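Local coordinates for protein caspase-1 subunit p19/18 (PDB 1M72) that probably acts as an effector cysteine protease of apoptosis, cleaving target proteins in the caspase activation cascade once it has been processed into large and small subunits, at residues Y25-K30 / L263-K268; Q88-M93 / Y128-D133; T188-F193 / V252-S257. All blocks are in the same frame, centred on the assembly; numbering follows the deposited sequence.

Overall arrangement
Three contacts sample different parts of the caspase fold. Contact 3 is buried at the outermost strand of this chain's sheet, where the second subunit carries the sheet on, and close to the probable catalytic cysteine, Cys150; its polar chemistry is concentrated on one ethanediol oxygen. Contact 2, also buried but away from the active site, packs helix 80-92 against the turn at the end of helix 125-128 with apolar and ring contacts. Contact 1 is only partly buried and joins the loop before strand 31-39 to the C-terminal tail with a methionine, a water and a lysine. Contacts 1 and 3 lie on opposite sides of the chain's centre, yet contact 3 uses strand 254-257 and its lead-in, contact 1 the tail after it.

Contact 1: Y25-K30 / L263-K268; sequences YNMNHK and LVFGKK. With EDO (1,2-ethanediol), chain H.
Leu263 lies at the edge of the Tyr25 ring, its CB 3.9 Å from Tyr25 CD2, and turns its CD1 branch to Met27, 3.5 Å from SD. Leu263 crosses both Tyr25 and Met27 at about a right angle. The far end of the ring, Tyr25 OH, is hydrogen-bonded to Asp181. At Val264 the link is wet: a water accepts from Val264 N at 3.0 Å and lies within bonding distance of Tyr25 O, though its protons have other acceptors in reach, while Val264 O meets Met27 CG. Here the loop leading into strand 31-39, the first strand of the caspase sheet in chain order, runs roughly alongside the C-terminal tail after strand 254-257. Phe265 receives the end of Met27, with CE 3.4 Å from Phe265 CD1; bends at chi2 and chi3 (-59° and -74°) bring the thioether against Leu263 CD1 and the Phe265 ring. An Asx turn, in which Asn28 N donates to Asn26 OD1 at 2.6 Å, shapes the backbone around that methionine. Lys268 curls to bring NZ to His29 O, a 2.6 Å bond with the donor tilted 32° from the carbonyl plane. The same NZ forms a salt bridge with Asp99, whose carboxylate also accepts from His29 N.

Contact 2: Q88-M93 / Y128-D133; sequences QQTAEM and YYFTAD
The contact is a buried, mainly apolar helix-to-turn packing, in which Ala91 and its neighbours near the end of helix 80-92 meet Tyr129 and Phe130. These two aromatics lie within a type I beta turn, Tyr128 to Thr131, at the end of helix 125-128. In the caspase alpha/beta fold helix 80-92 lies against the central sheet: Thr90 touches Met34 and Ile36 of strand 31-39, and both Thr90 and Phe130 reach Leu101 of strand 98-106. Ala91 sits between the two aromatic residues, its CB 3.6 Å from Tyr129 CB and 3.5 Å from Phe130 CE1. The small methyl lets the turn approach the helix backbone closely, with Phe130 CE1 only 3.3 Å from Ala91 CA. Thr90 adds its methyl at the edge of the Phe130 ring, CG2 lying 3.7 Å from CE1. That branch stands anti to the backbone N, and OG1, beside the N (chi1 -71°), is bonded to Phe86 O one helical turn back. Tyr129 is sandwiched: Tyr128 CD2 sits over the centre of one ring face, and Gln88 covers the opposite face. The Gln88 amide stacks on the ring with planes 24° apart, and its NE2 bonds to Asn84. Next to the amide, on the same face, Gln88 CG makes a CH-pi contact, 3.7 Å from the Tyr129 ring centroid and 17° off the ring normal.

Contact 3: T188-F193 / V252-S257; sequences TVPGYF and VPCITS. With EDO (1,2-ethanediol), chain J.
Oxygen O1 of an ethanediol, probably left from crystallisation, is gripped by both segments: it donates to Val252 O at 2.8 Å and accepts from Val189 N at 3.2 Å, the latter nearly straight at 172°. Val252 N adds a weak bond. Thr188 OG1 lies 2.6 Å from this O1, though its single proton could go to Phe193 O instead. The site lies at this chain's outermost sheet strand in the caspase fold, where chain leaving strand 182-186 passes the entry to antiparallel strand 254-257. That strand pairs with a strand of the second subunit, carrying the sheet across the interface. Thr188's side chain is about 6 Å from that of Cys150, probably the catalytic cysteine, and Thr188 O accepts from Gln151 NE2. Backbones come close here: Thr188 CA makes a CH...O contact of 3.5 Å with Val252 O, while Cys254 CB packs on Thr188 O. Val189 heads a type II turn closed by Tyr192 N bonding to Val189 O. Val189 CG2 meets Val252 CG1 at 3.9 Å. Tyr192 turns one ring face to the ethanediol's other oxygen, and Pro190 CD rests 4.0 Å from Cys254 SG.

Contact 1: Y25-K30 / L263-K268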
loop_
_atom_site.group_PDB
_atom_site.type_symbol
_atom_site.label_atom_id
_atom_site.label_comp_id
_atom_site.label_asym_id
_atom_site.label_seq_id
_atom_site.Cartn_x
_atom_site.Cartn_y
_atom_site.Cartn_z
ATOM N N TYR C 25 -0.912 -18.194 1.772
ATOM C CA TYR C 25 -0.066 -18.386 2.961
ATOM C C TYR C 25 -0.648 -19.594 3.670
ATOM O O TYR C 25 -1.850 -19.863 3.549
ATOM C CB TYR C 25 -0.177 -17.223 3.936
ATOM C CG TYR C 25 0.539 -15.993 3.504
ATOM C CD1 TYR C 25 1.943 -15.957 3.504
ATOM C CD2 TYR C 25 -0.173 -14.851 3.084
ATOM C CE1 TYR C 25 2.637 -14.834 3.091
ATOM C CE2 TYR C 25 0.515 -13.684 2.668
ATOM C CZ TYR C 25 1.917 -13.687 2.668
ATOM O OH TYR C 25 2.601 -12.601 2.207
ATOM N N ASN C 26 0.175 -20.309 4.425
ATOM C CA ASN C 26 -0.299 -21.474 5.165
ATOM C C ASN C 26 -0.901 -20.973 6.460
ATOM O O ASN C 26 -0.196 -20.585 7.376
ATOM C CB ASN C 26 0.866 -22.455 5.439
ATOM C CG ASN C 26 0.555 -23.492 6.569
ATOM O OD1 ASN C 26 -0.576 -23.600 7.046
ATOM N ND2 ASN C 26 1.584 -24.233 6.999
ATOM N N MET C 27 -2.222 -20.976 6.525
ATOM C CA MET C 27 -2.914 -20.556 7.726
ATOM C C MET C 27 -3.446 -21.794 8.428
ATOM O O MET C 27 -4.531 -21.751 9.002
ATOM C CB MET C 27 -4.092 -19.643 7.379
ATOM C CG MET C 27 -3.700 -18.451 6.577
ATOM S SD MET C 27 -2.476 -17.416 7.409
ATOM C CE MET C 27 -3.574 -16.682 8.618
ATOM N N ASN C 28 -2.698 -22.894 8.391
ATOM C CA ASN C 28 -3.165 -24.096 9.040
ATOM C C ASN C 28 -2.215 -24.535 10.150
ATOM O O ASN C 28 -1.992 -25.728 10.338
ATOM C CB ASN C 28 -3.362 -25.226 8.008
ATOM C CG ASN C 28 -4.052 -26.468 8.611
ATOM O OD1 ASN C 28 -4.964 -26.349 9.452
ATOM N ND2 ASN C 28 -3.632 -27.662 8.173
ATOM N N HIS C 29 -1.635 -23.560 10.857
ATOM C CA HIS C 29 -0.729 -23.842 11.984
ATOM C C HIS C 29 -1.613 -24.137 13.202
ATOM O O HIS C 29 -2.827 -23.948 13.151
ATOM C CB HIS C 29 0.177 -22.638 12.309
ATOM C CG HIS C 29 1.206 -22.357 11.263
ATOM N ND1 HIS C 29 2.544 -22.655 11.436
ATOM C CD2 HIS C 29 1.103 -21.789 10.035
ATOM C CE1 HIS C 29 3.222 -22.285 10.362
ATOM N NE2 HIS C 29 2.372 -21.755 9.495
ATOM N N LYS C 30 -1.002 -24.601 14.284
ATOM C CA LYS C 30 -1.753 -24.903 15.495
ATOM C C LYS C 30 -2.509 -23.655 15.953
ATOM O O LYS C 30 -3.691 -23.715 16.281
ATOM C CB LYS C 30 -0.781 -25.376 16.591
ATOM C CG LYS C 30 -1.433 -25.669 17.927
ATOM C CD LYS C 30 -0.419 -26.055 19.038
ATOM C CE LYS C 30 -1.194 -26.711 20.190
ATOM N NZ LYS C 30 -0.353 -26.962 21.390
ATOM N N LEU C 263 -3.845 -13.962 1.331
ATOM C CA LEU C 263 -4.165 -14.303 2.709
ATOM C C LEU C 263 -5.668 -14.529 2.956
ATOM O O LEU C 263 -6.479 -13.603 2.914
ATOM C CB LEU C 263 -3.616 -13.221 3.673
ATOM C CG LEU C 263 -4.069 -13.307 5.144
ATOM C CD1 LEU C 263 -3.960 -14.722 5.694
ATOM C CD2 LEU C 263 -3.248 -12.364 5.948
ATOM N N VAL C 264 -6.034 -15.781 3.169
ATOM C CA VAL C 264 -7.405 -16.163 3.488
ATOM C C VAL C 264 -7.307 -16.856 4.844
ATOM O O VAL C 264 -6.595 -17.848 4.991
ATOM C CB VAL C 264 -7.954 -17.104 2.428
ATOM C CG1 VAL C 264 -9.151 -17.868 2.978
ATOM C CG2 VAL C 264 -8.346 -16.285 1.190
ATOM N N PHE C 265 -7.972 -16.315 5.856
ATOM C CA PHE C 265 -7.881 -16.897 7.190
ATOM C C PHE C 265 -8.346 -18.353 7.362
ATOM O O PHE C 265 -7.662 -19.146 8.034
ATOM C CB PHE C 265 -8.586 -15.999 8.225
ATOM C CG PHE C 265 -7.773 -14.780 8.613
ATOM C CD1 PHE C 265 -6.490 -14.927 9.155
ATOM C CD2 PHE C 265 -8.279 -13.487 8.416
ATOM C CE1 PHE C 265 -5.721 -13.798 9.497
ATOM C CE2 PHE C 265 -7.527 -12.347 8.749
ATOM C CZ PHE C 265 -6.244 -12.494 9.290
ATOM N N GLY C 266 -9.486 -18.691 6.748
ATOM C CA GLY C 266 -10.019 -20.031 6.864
ATOM C C GLY C 266 -10.597 -20.140 8.247
ATOM O O GLY C 266 -10.819 -19.123 8.872
ATOM N N LYS C 267 -10.871 -21.349 8.716
ATOM C CA LYS C 267 -11.379 -21.516 10.068
ATOM C C LYS C 267 -10.403 -22.478 10.705
ATOM O O LYS C 267 -9.994 -23.455 10.083
ATOM C CB LYS C 267 -12.766 -22.152 10.093
ATOM C CG LYS C 267 -13.710 -21.680 9.024
ATOM C CD LYS C 267 -15.136 -22.189 9.275
ATOM C CE LYS C 267 -16.024 -21.100 9.882
ATOM N NZ LYS C 267 -16.226 -19.928 8.957
ATOM N N LYS C 268 -10.004 -22.184 11.927
ATOM C CA LYS C 268 -9.104 -23.065 12.636
ATOM C C LYS C 268 -9.899 -24.373 12.911
ATOM O O LYS C 268 -9.412 -25.473 12.509
ATOM C CB LYS C 268 -8.667 -22.388 13.946
ATOM C CG LYS C 268 -7.972 -21.023 13.761
ATOM C CD LYS C 268 -6.425 -21.132 13.749
ATOM C CE LYS C 268 -5.909 -21.947 12.591
ATOM N NZ LYS C 268 -4.431 -22.012 12.501
HETATM C C1 EDO H . 2.715 -19.392 5.884
HETATM O O1 EDO H . 3.161 -18.840 4.663
HETATM C C2 EDO H . 1.621 -18.543 6.468
HETATM O O2 EDO H . 1.655 -18.711 7.868
HETATM O O HOH W 1 -4.024 -17.995 3.307
#

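Contact 2: Q88-M93 / Y128-D133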
loop_
_atom_site.group_PDB
_atom_site.type_symbol
_atom_site.label_atom_id
_atom_site.label_comp_id
_atom_site.label_asym_id
_atom_site.label_seq_id
_atom_site.Cartn_x
_atom_site.Cartn_y
_atom_site.Cartn_z
ATOM N N GLN C 88 9.104 -5.538 21.382
ATOM C CA GLN C 88 10.329 -6.306 21.329
ATOM C C GLN C 88 10.126 -7.705 21.910
ATOM O O GLN C 88 10.582 -8.691 21.350
ATOM C CB GLN C 88 11.447 -5.585 22.082
ATOM C CG GLN C 88 11.847 -4.248 21.489
ATOM C CD GLN C 88 13.343 -3.953 21.650
ATOM O OE1 GLN C 88 14.171 -4.871 21.657
ATOM N NE2 GLN C 88 13.700 -2.666 21.748
ATOM N N GLN C 89 9.416 -7.803 23.017
ATOM C CA GLN C 89 9.227 -9.108 23.621
ATOM C C GLN C 89 8.396 -9.991 22.700
ATOM O O GLN C 89 8.580 -11.212 22.627
ATOM C CB GLN C 89 8.529 -8.974 24.958
ATOM C CG GLN C 89 9.128 -7.948 25.888
ATOM C CD GLN C 89 8.413 -7.949 27.230
ATOM O OE1 GLN C 89 7.176 -8.052 27.285
ATOM N NE2 GLN C 89 9.182 -7.843 28.322
ATOM N N THR C 90 7.464 -9.365 21.999
ATOM C CA THR C 90 6.637 -10.104 21.083
ATOM C C THR C 90 7.537 -10.597 19.943
ATOM O O THR C 90 7.429 -11.755 19.512
ATOM C CB THR C 90 5.537 -9.218 20.507
ATOM O OG1 THR C 90 4.581 -8.929 21.527
ATOM C CG2 THR C 90 4.845 -9.918 19.361
ATOM N N ALA C 91 8.433 -9.723 19.478
ATOM C CA ALA C 91 9.330 -10.074 18.380
ATOM C C ALA C 91 10.347 -11.132 18.786
ATOM O O ALA C 91 10.993 -11.754 17.936
ATOM C CB ALA C 91 10.050 -8.856 17.878
ATOM N N GLU C 92 10.447 -11.337 20.091
ATOM C CA GLU C 92 11.390 -12.256 20.673
ATOM C C GLU C 92 10.758 -13.589 20.991
ATOM O O GLU C 92 11.456 -14.535 21.293
ATOM C CB GLU C 92 11.992 -11.630 21.949
ATOM C CG GLU C 92 13.344 -10.930 21.728
ATOM C CD GLU C 92 13.675 -9.872 22.780
ATOM O OE1 GLU C 92 13.330 -10.049 23.982
ATOM O OE2 GLU C 92 14.305 -8.853 22.391
ATOM N N MET C 93 9.436 -13.676 20.916
ATOM C CA MET C 93 8.781 -14.939 21.211
ATOM C C MET C 93 8.937 -15.946 20.072
ATOM O O MET C 93 9.418 -15.626 18.990
ATOM C CB MET C 93 7.307 -14.682 21.489
ATOM C CG MET C 93 7.109 -13.658 22.592
ATOM S SD MET C 93 5.410 -13.449 22.945
ATOM C CE MET C 93 5.384 -13.520 24.821
ATOM N N TYR C 128 9.348 -2.665 12.700
ATOM C CA TYR C 128 10.795 -2.764 12.613
ATOM C C TYR C 128 11.361 -4.099 13.116
ATOM O O TYR C 128 12.180 -4.732 12.422
ATOM C CB TYR C 128 11.445 -1.614 13.405
ATOM C CG TYR C 128 12.949 -1.725 13.555
ATOM C CD1 TYR C 128 13.817 -1.424 12.478
ATOM C CD2 TYR C 128 13.513 -2.152 14.769
ATOM C CE1 TYR C 128 15.230 -1.556 12.624
ATOM C CE2 TYR C 128 14.897 -2.280 14.923
ATOM C CZ TYR C 128 15.738 -1.986 13.859
ATOM O OH TYR C 128 17.080 -2.123 14.041
ATOM N N TYR C 129 10.951 -4.509 14.315
ATOM C CA TYR C 129 11.421 -5.759 14.930
ATOM C C TYR C 129 10.862 -7.066 14.364
ATOM O O TYR C 129 11.198 -8.154 14.854
ATOM C CB TYR C 129 11.123 -5.766 16.441
ATOM C CG TYR C 129 11.693 -4.587 17.197
ATOM C CD1 TYR C 129 10.918 -3.443 17.422
ATOM C CD2 TYR C 129 13.015 -4.602 17.675
ATOM C CE1 TYR C 129 11.432 -2.349 18.102
ATOM C CE2 TYR C 129 13.544 -3.504 18.354
ATOM C CZ TYR C 129 12.742 -2.384 18.560
ATOM O OH TYR C 129 13.231 -1.280 19.200
ATOM N N PHE C 130 10.003 -6.986 13.355
ATOM C CA PHE C 130 9.448 -8.207 12.833
ATOM C C PHE C 130 9.954 -8.605 11.461
ATOM O O PHE C 130 9.402 -9.502 10.835
ATOM C CB PHE C 130 7.935 -8.120 12.872
ATOM C CG PHE C 130 7.391 -7.949 14.257
ATOM C CD1 PHE C 130 7.355 -9.035 15.146
ATOM C CD2 PHE C 130 6.944 -6.689 14.698
ATOM C CE1 PHE C 130 6.875 -8.862 16.470
ATOM C CE2 PHE C 130 6.459 -6.493 16.020
ATOM C CZ PHE C 130 6.420 -7.569 16.909
ATOM N N THR C 131 10.996 -7.938 10.970
ATOM C CA THR C 131 11.530 -8.368 9.684
ATOM C C THR C 131 12.097 -9.808 9.872
ATOM O O THR C 131 12.446 -10.207 10.992
ATOM C CB THR C 131 12.590 -7.368 9.146
ATOM O OG1 THR C 131 13.640 -7.181 10.114
ATOM C CG2 THR C 131 11.902 -6.007 8.782
ATOM N N ALA C 132 12.160 -10.599 8.810
ATOM C CA ALA C 132 12.606 -12.009 8.936
ATOM C C ALA C 132 13.926 -12.250 9.665
ATOM O O ALA C 132 14.079 -13.248 10.355
ATOM C CB ALA C 132 12.665 -12.678 7.570
ATOM N N ASP C 133 14.892 -11.352 9.501
ATOM C CA ASP C 133 16.149 -11.530 10.193
ATOM C C ASP C 133 15.993 -11.364 11.712
ATOM O O ASP C 133 16.635 -12.077 12.480
ATOM C CB ASP C 133 17.175 -10.553 9.631
ATOM C CG ASP C 133 16.688 -9.120 9.668
ATOM O OD1 ASP C 133 15.456 -8.899 9.647
ATOM O OD2 ASP C 133 17.547 -8.223 9.704
#

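Contact 3: T188-F193 / V252-S257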
loop_
_atom_site.group_PDB
_atom_site.type_symbol
_atom_site.label_atom_id
_atom_site.label_comp_id
_atom_site.label_asym_id
_atom_site.label_seq_id
_atom_site.Cartn_x
_atom_site.Cartn_y
_atom_site.Cartn_z
ATOM N N THR C 188 -6.133 6.273 7.075
ATOM C CA THR C 188 -6.163 7.405 6.167
ATOM C C THR C 188 -4.866 7.544 5.370
ATOM O O THR C 188 -3.832 6.888 5.647
ATOM C CB THR C 188 -6.454 8.724 6.985
ATOM O OG1 THR C 188 -6.860 9.757 6.099
ATOM C CG2 THR C 188 -5.169 9.203 7.733
ATOM N N VAL C 189 -4.949 8.406 4.374
ATOM C CA VAL C 189 -3.863 8.718 3.451
ATOM C C VAL C 189 -2.791 9.607 4.130
ATOM O O VAL C 189 -3.097 10.396 5.031
ATOM C CB VAL C 189 -4.506 9.440 2.217
ATOM C CG1 VAL C 189 -3.520 10.287 1.507
ATOM C CG2 VAL C 189 -5.079 8.412 1.276
ATOM N N PRO C 190 -1.513 9.480 3.724
ATOM C CA PRO C 190 -0.541 10.352 4.395
ATOM C C PRO C 190 -0.894 11.827 4.256
ATOM O O PRO C 190 -1.284 12.301 3.178
ATOM C CB PRO C 190 0.777 10.001 3.702
ATOM C CG PRO C 190 0.549 8.503 3.288
ATOM C CD PRO C 190 -0.865 8.565 2.771
ATOM N N GLY C 191 -0.752 12.549 5.366
ATOM C CA GLY C 191 -1.067 13.968 5.412
ATOM C C GLY C 191 -2.482 14.318 5.880
ATOM O O GLY C 191 -2.744 15.475 6.252
ATOM N N TYR C 192 -3.382 13.335 5.922
ATOM C CA TYR C 192 -4.781 13.611 6.264
ATOM C C TYR C 192 -5.290 13.275 7.632
ATOM O O TYR C 192 -4.729 12.437 8.338
ATOM C CB TYR C 192 -5.716 12.927 5.255
ATOM C CG TYR C 192 -5.628 13.593 3.935
ATOM C CD1 TYR C 192 -4.453 13.485 3.176
ATOM C CD2 TYR C 192 -6.602 14.530 3.539
ATOM C CE1 TYR C 192 -4.228 14.311 2.075
ATOM C CE2 TYR C 192 -6.401 15.355 2.450
ATOM C CZ TYR C 192 -5.198 15.260 1.718
ATOM O OH TYR C 192 -4.905 16.167 0.710
ATOM N N PHE C 193 -6.382 13.949 7.993
ATOM C CA PHE C 193 -7.076 13.685 9.254
ATOM C C PHE C 193 -7.727 12.299 9.120
ATOM O O PHE C 193 -7.951 11.791 7.997
ATOM C CB PHE C 193 -8.227 14.665 9.492
ATOM C CG PHE C 193 -7.814 15.998 10.001
ATOM C CD1 PHE C 193 -8.019 17.141 9.222
ATOM C CD2 PHE C 193 -7.285 16.132 11.287
ATOM C CE1 PHE C 193 -7.713 18.429 9.707
ATOM C CE2 PHE C 193 -6.965 17.406 11.806
ATOM C CZ PHE C 193 -7.185 18.573 11.005
ATOM N N VAL C 252 -10.575 8.140 2.963
ATOM C CA VAL C 252 -10.295 6.838 2.377
ATOM C C VAL C 252 -9.033 6.260 3.052
ATOM O O VAL C 252 -8.077 6.978 3.317
ATOM C CB VAL C 252 -10.130 6.868 0.819
ATOM C CG1 VAL C 252 -8.826 7.629 0.376
ATOM C CG2 VAL C 252 -10.101 5.426 0.298
ATOM N N PRO C 253 -9.038 4.947 3.365
ATOM C CA PRO C 253 -7.872 4.304 4.010
ATOM C C PRO C 253 -6.724 4.169 2.996
ATOM O O PRO C 253 -6.916 4.378 1.783
ATOM C CB PRO C 253 -8.394 2.916 4.434
ATOM C CG PRO C 253 -9.935 3.058 4.384
ATOM C CD PRO C 253 -10.157 3.993 3.200
ATOM N N CYS C 254 -5.544 3.815 3.517
ATOM C CA CYS C 254 -4.313 3.633 2.728
ATOM C C CYS C 254 -3.743 2.246 3.127
ATOM O O CYS C 254 -3.291 2.015 4.249
ATOM C CB CYS C 254 -3.328 4.775 3.051
ATOM S SG CYS C 254 -1.889 4.805 1.929
ATOM N N ILE C 255 -3.797 1.317 2.186
ATOM C CA ILE C 255 -3.392 -0.057 2.420
ATOM C C ILE C 255 -2.071 -0.274 1.758
ATOM O O ILE C 255 -1.985 -0.183 0.522
ATOM C CB ILE C 255 -4.394 -1.048 1.734
ATOM C CG1 ILE C 255 -5.844 -0.666 2.074
ATOM C CG2 ILE C 255 -4.128 -2.435 2.189
ATOM C CD1 ILE C 255 -6.077 -0.515 3.595
ATOM N N THR C 256 -1.056 -0.598 2.559
ATOM C CA THR C 256 0.288 -0.835 2.033
ATOM C C THR C 256 0.612 -2.306 2.157
ATOM O O THR C 256 0.625 -2.869 3.253
ATOM C CB THR C 256 1.362 0.022 2.779
ATOM O OG1 THR C 256 1.016 1.415 2.678
ATOM C CG2 THR C 256 2.762 -0.169 2.155
ATOM N N SER C 257 0.881 -2.932 1.022
ATOM C CA SER C 257 1.145 -4.348 1.032
ATOM C C SER C 257 2.447 -4.773 0.390
ATOM O O SER C 257 2.807 -4.303 -0.716
ATOM C CB SER C 257 -0.044 -5.095 0.370
ATOM O OG SER C 257 0.261 -6.414 -0.052
HETATM C C1 EDO J . -8.676 10.890 3.708
HETATM O O1 EDO J . -7.780 9.757 3.717
HETATM C C2 EDO J . -9.121 11.122 2.301
HETATM O O2 EDO J . -8.024 11.630 1.589
#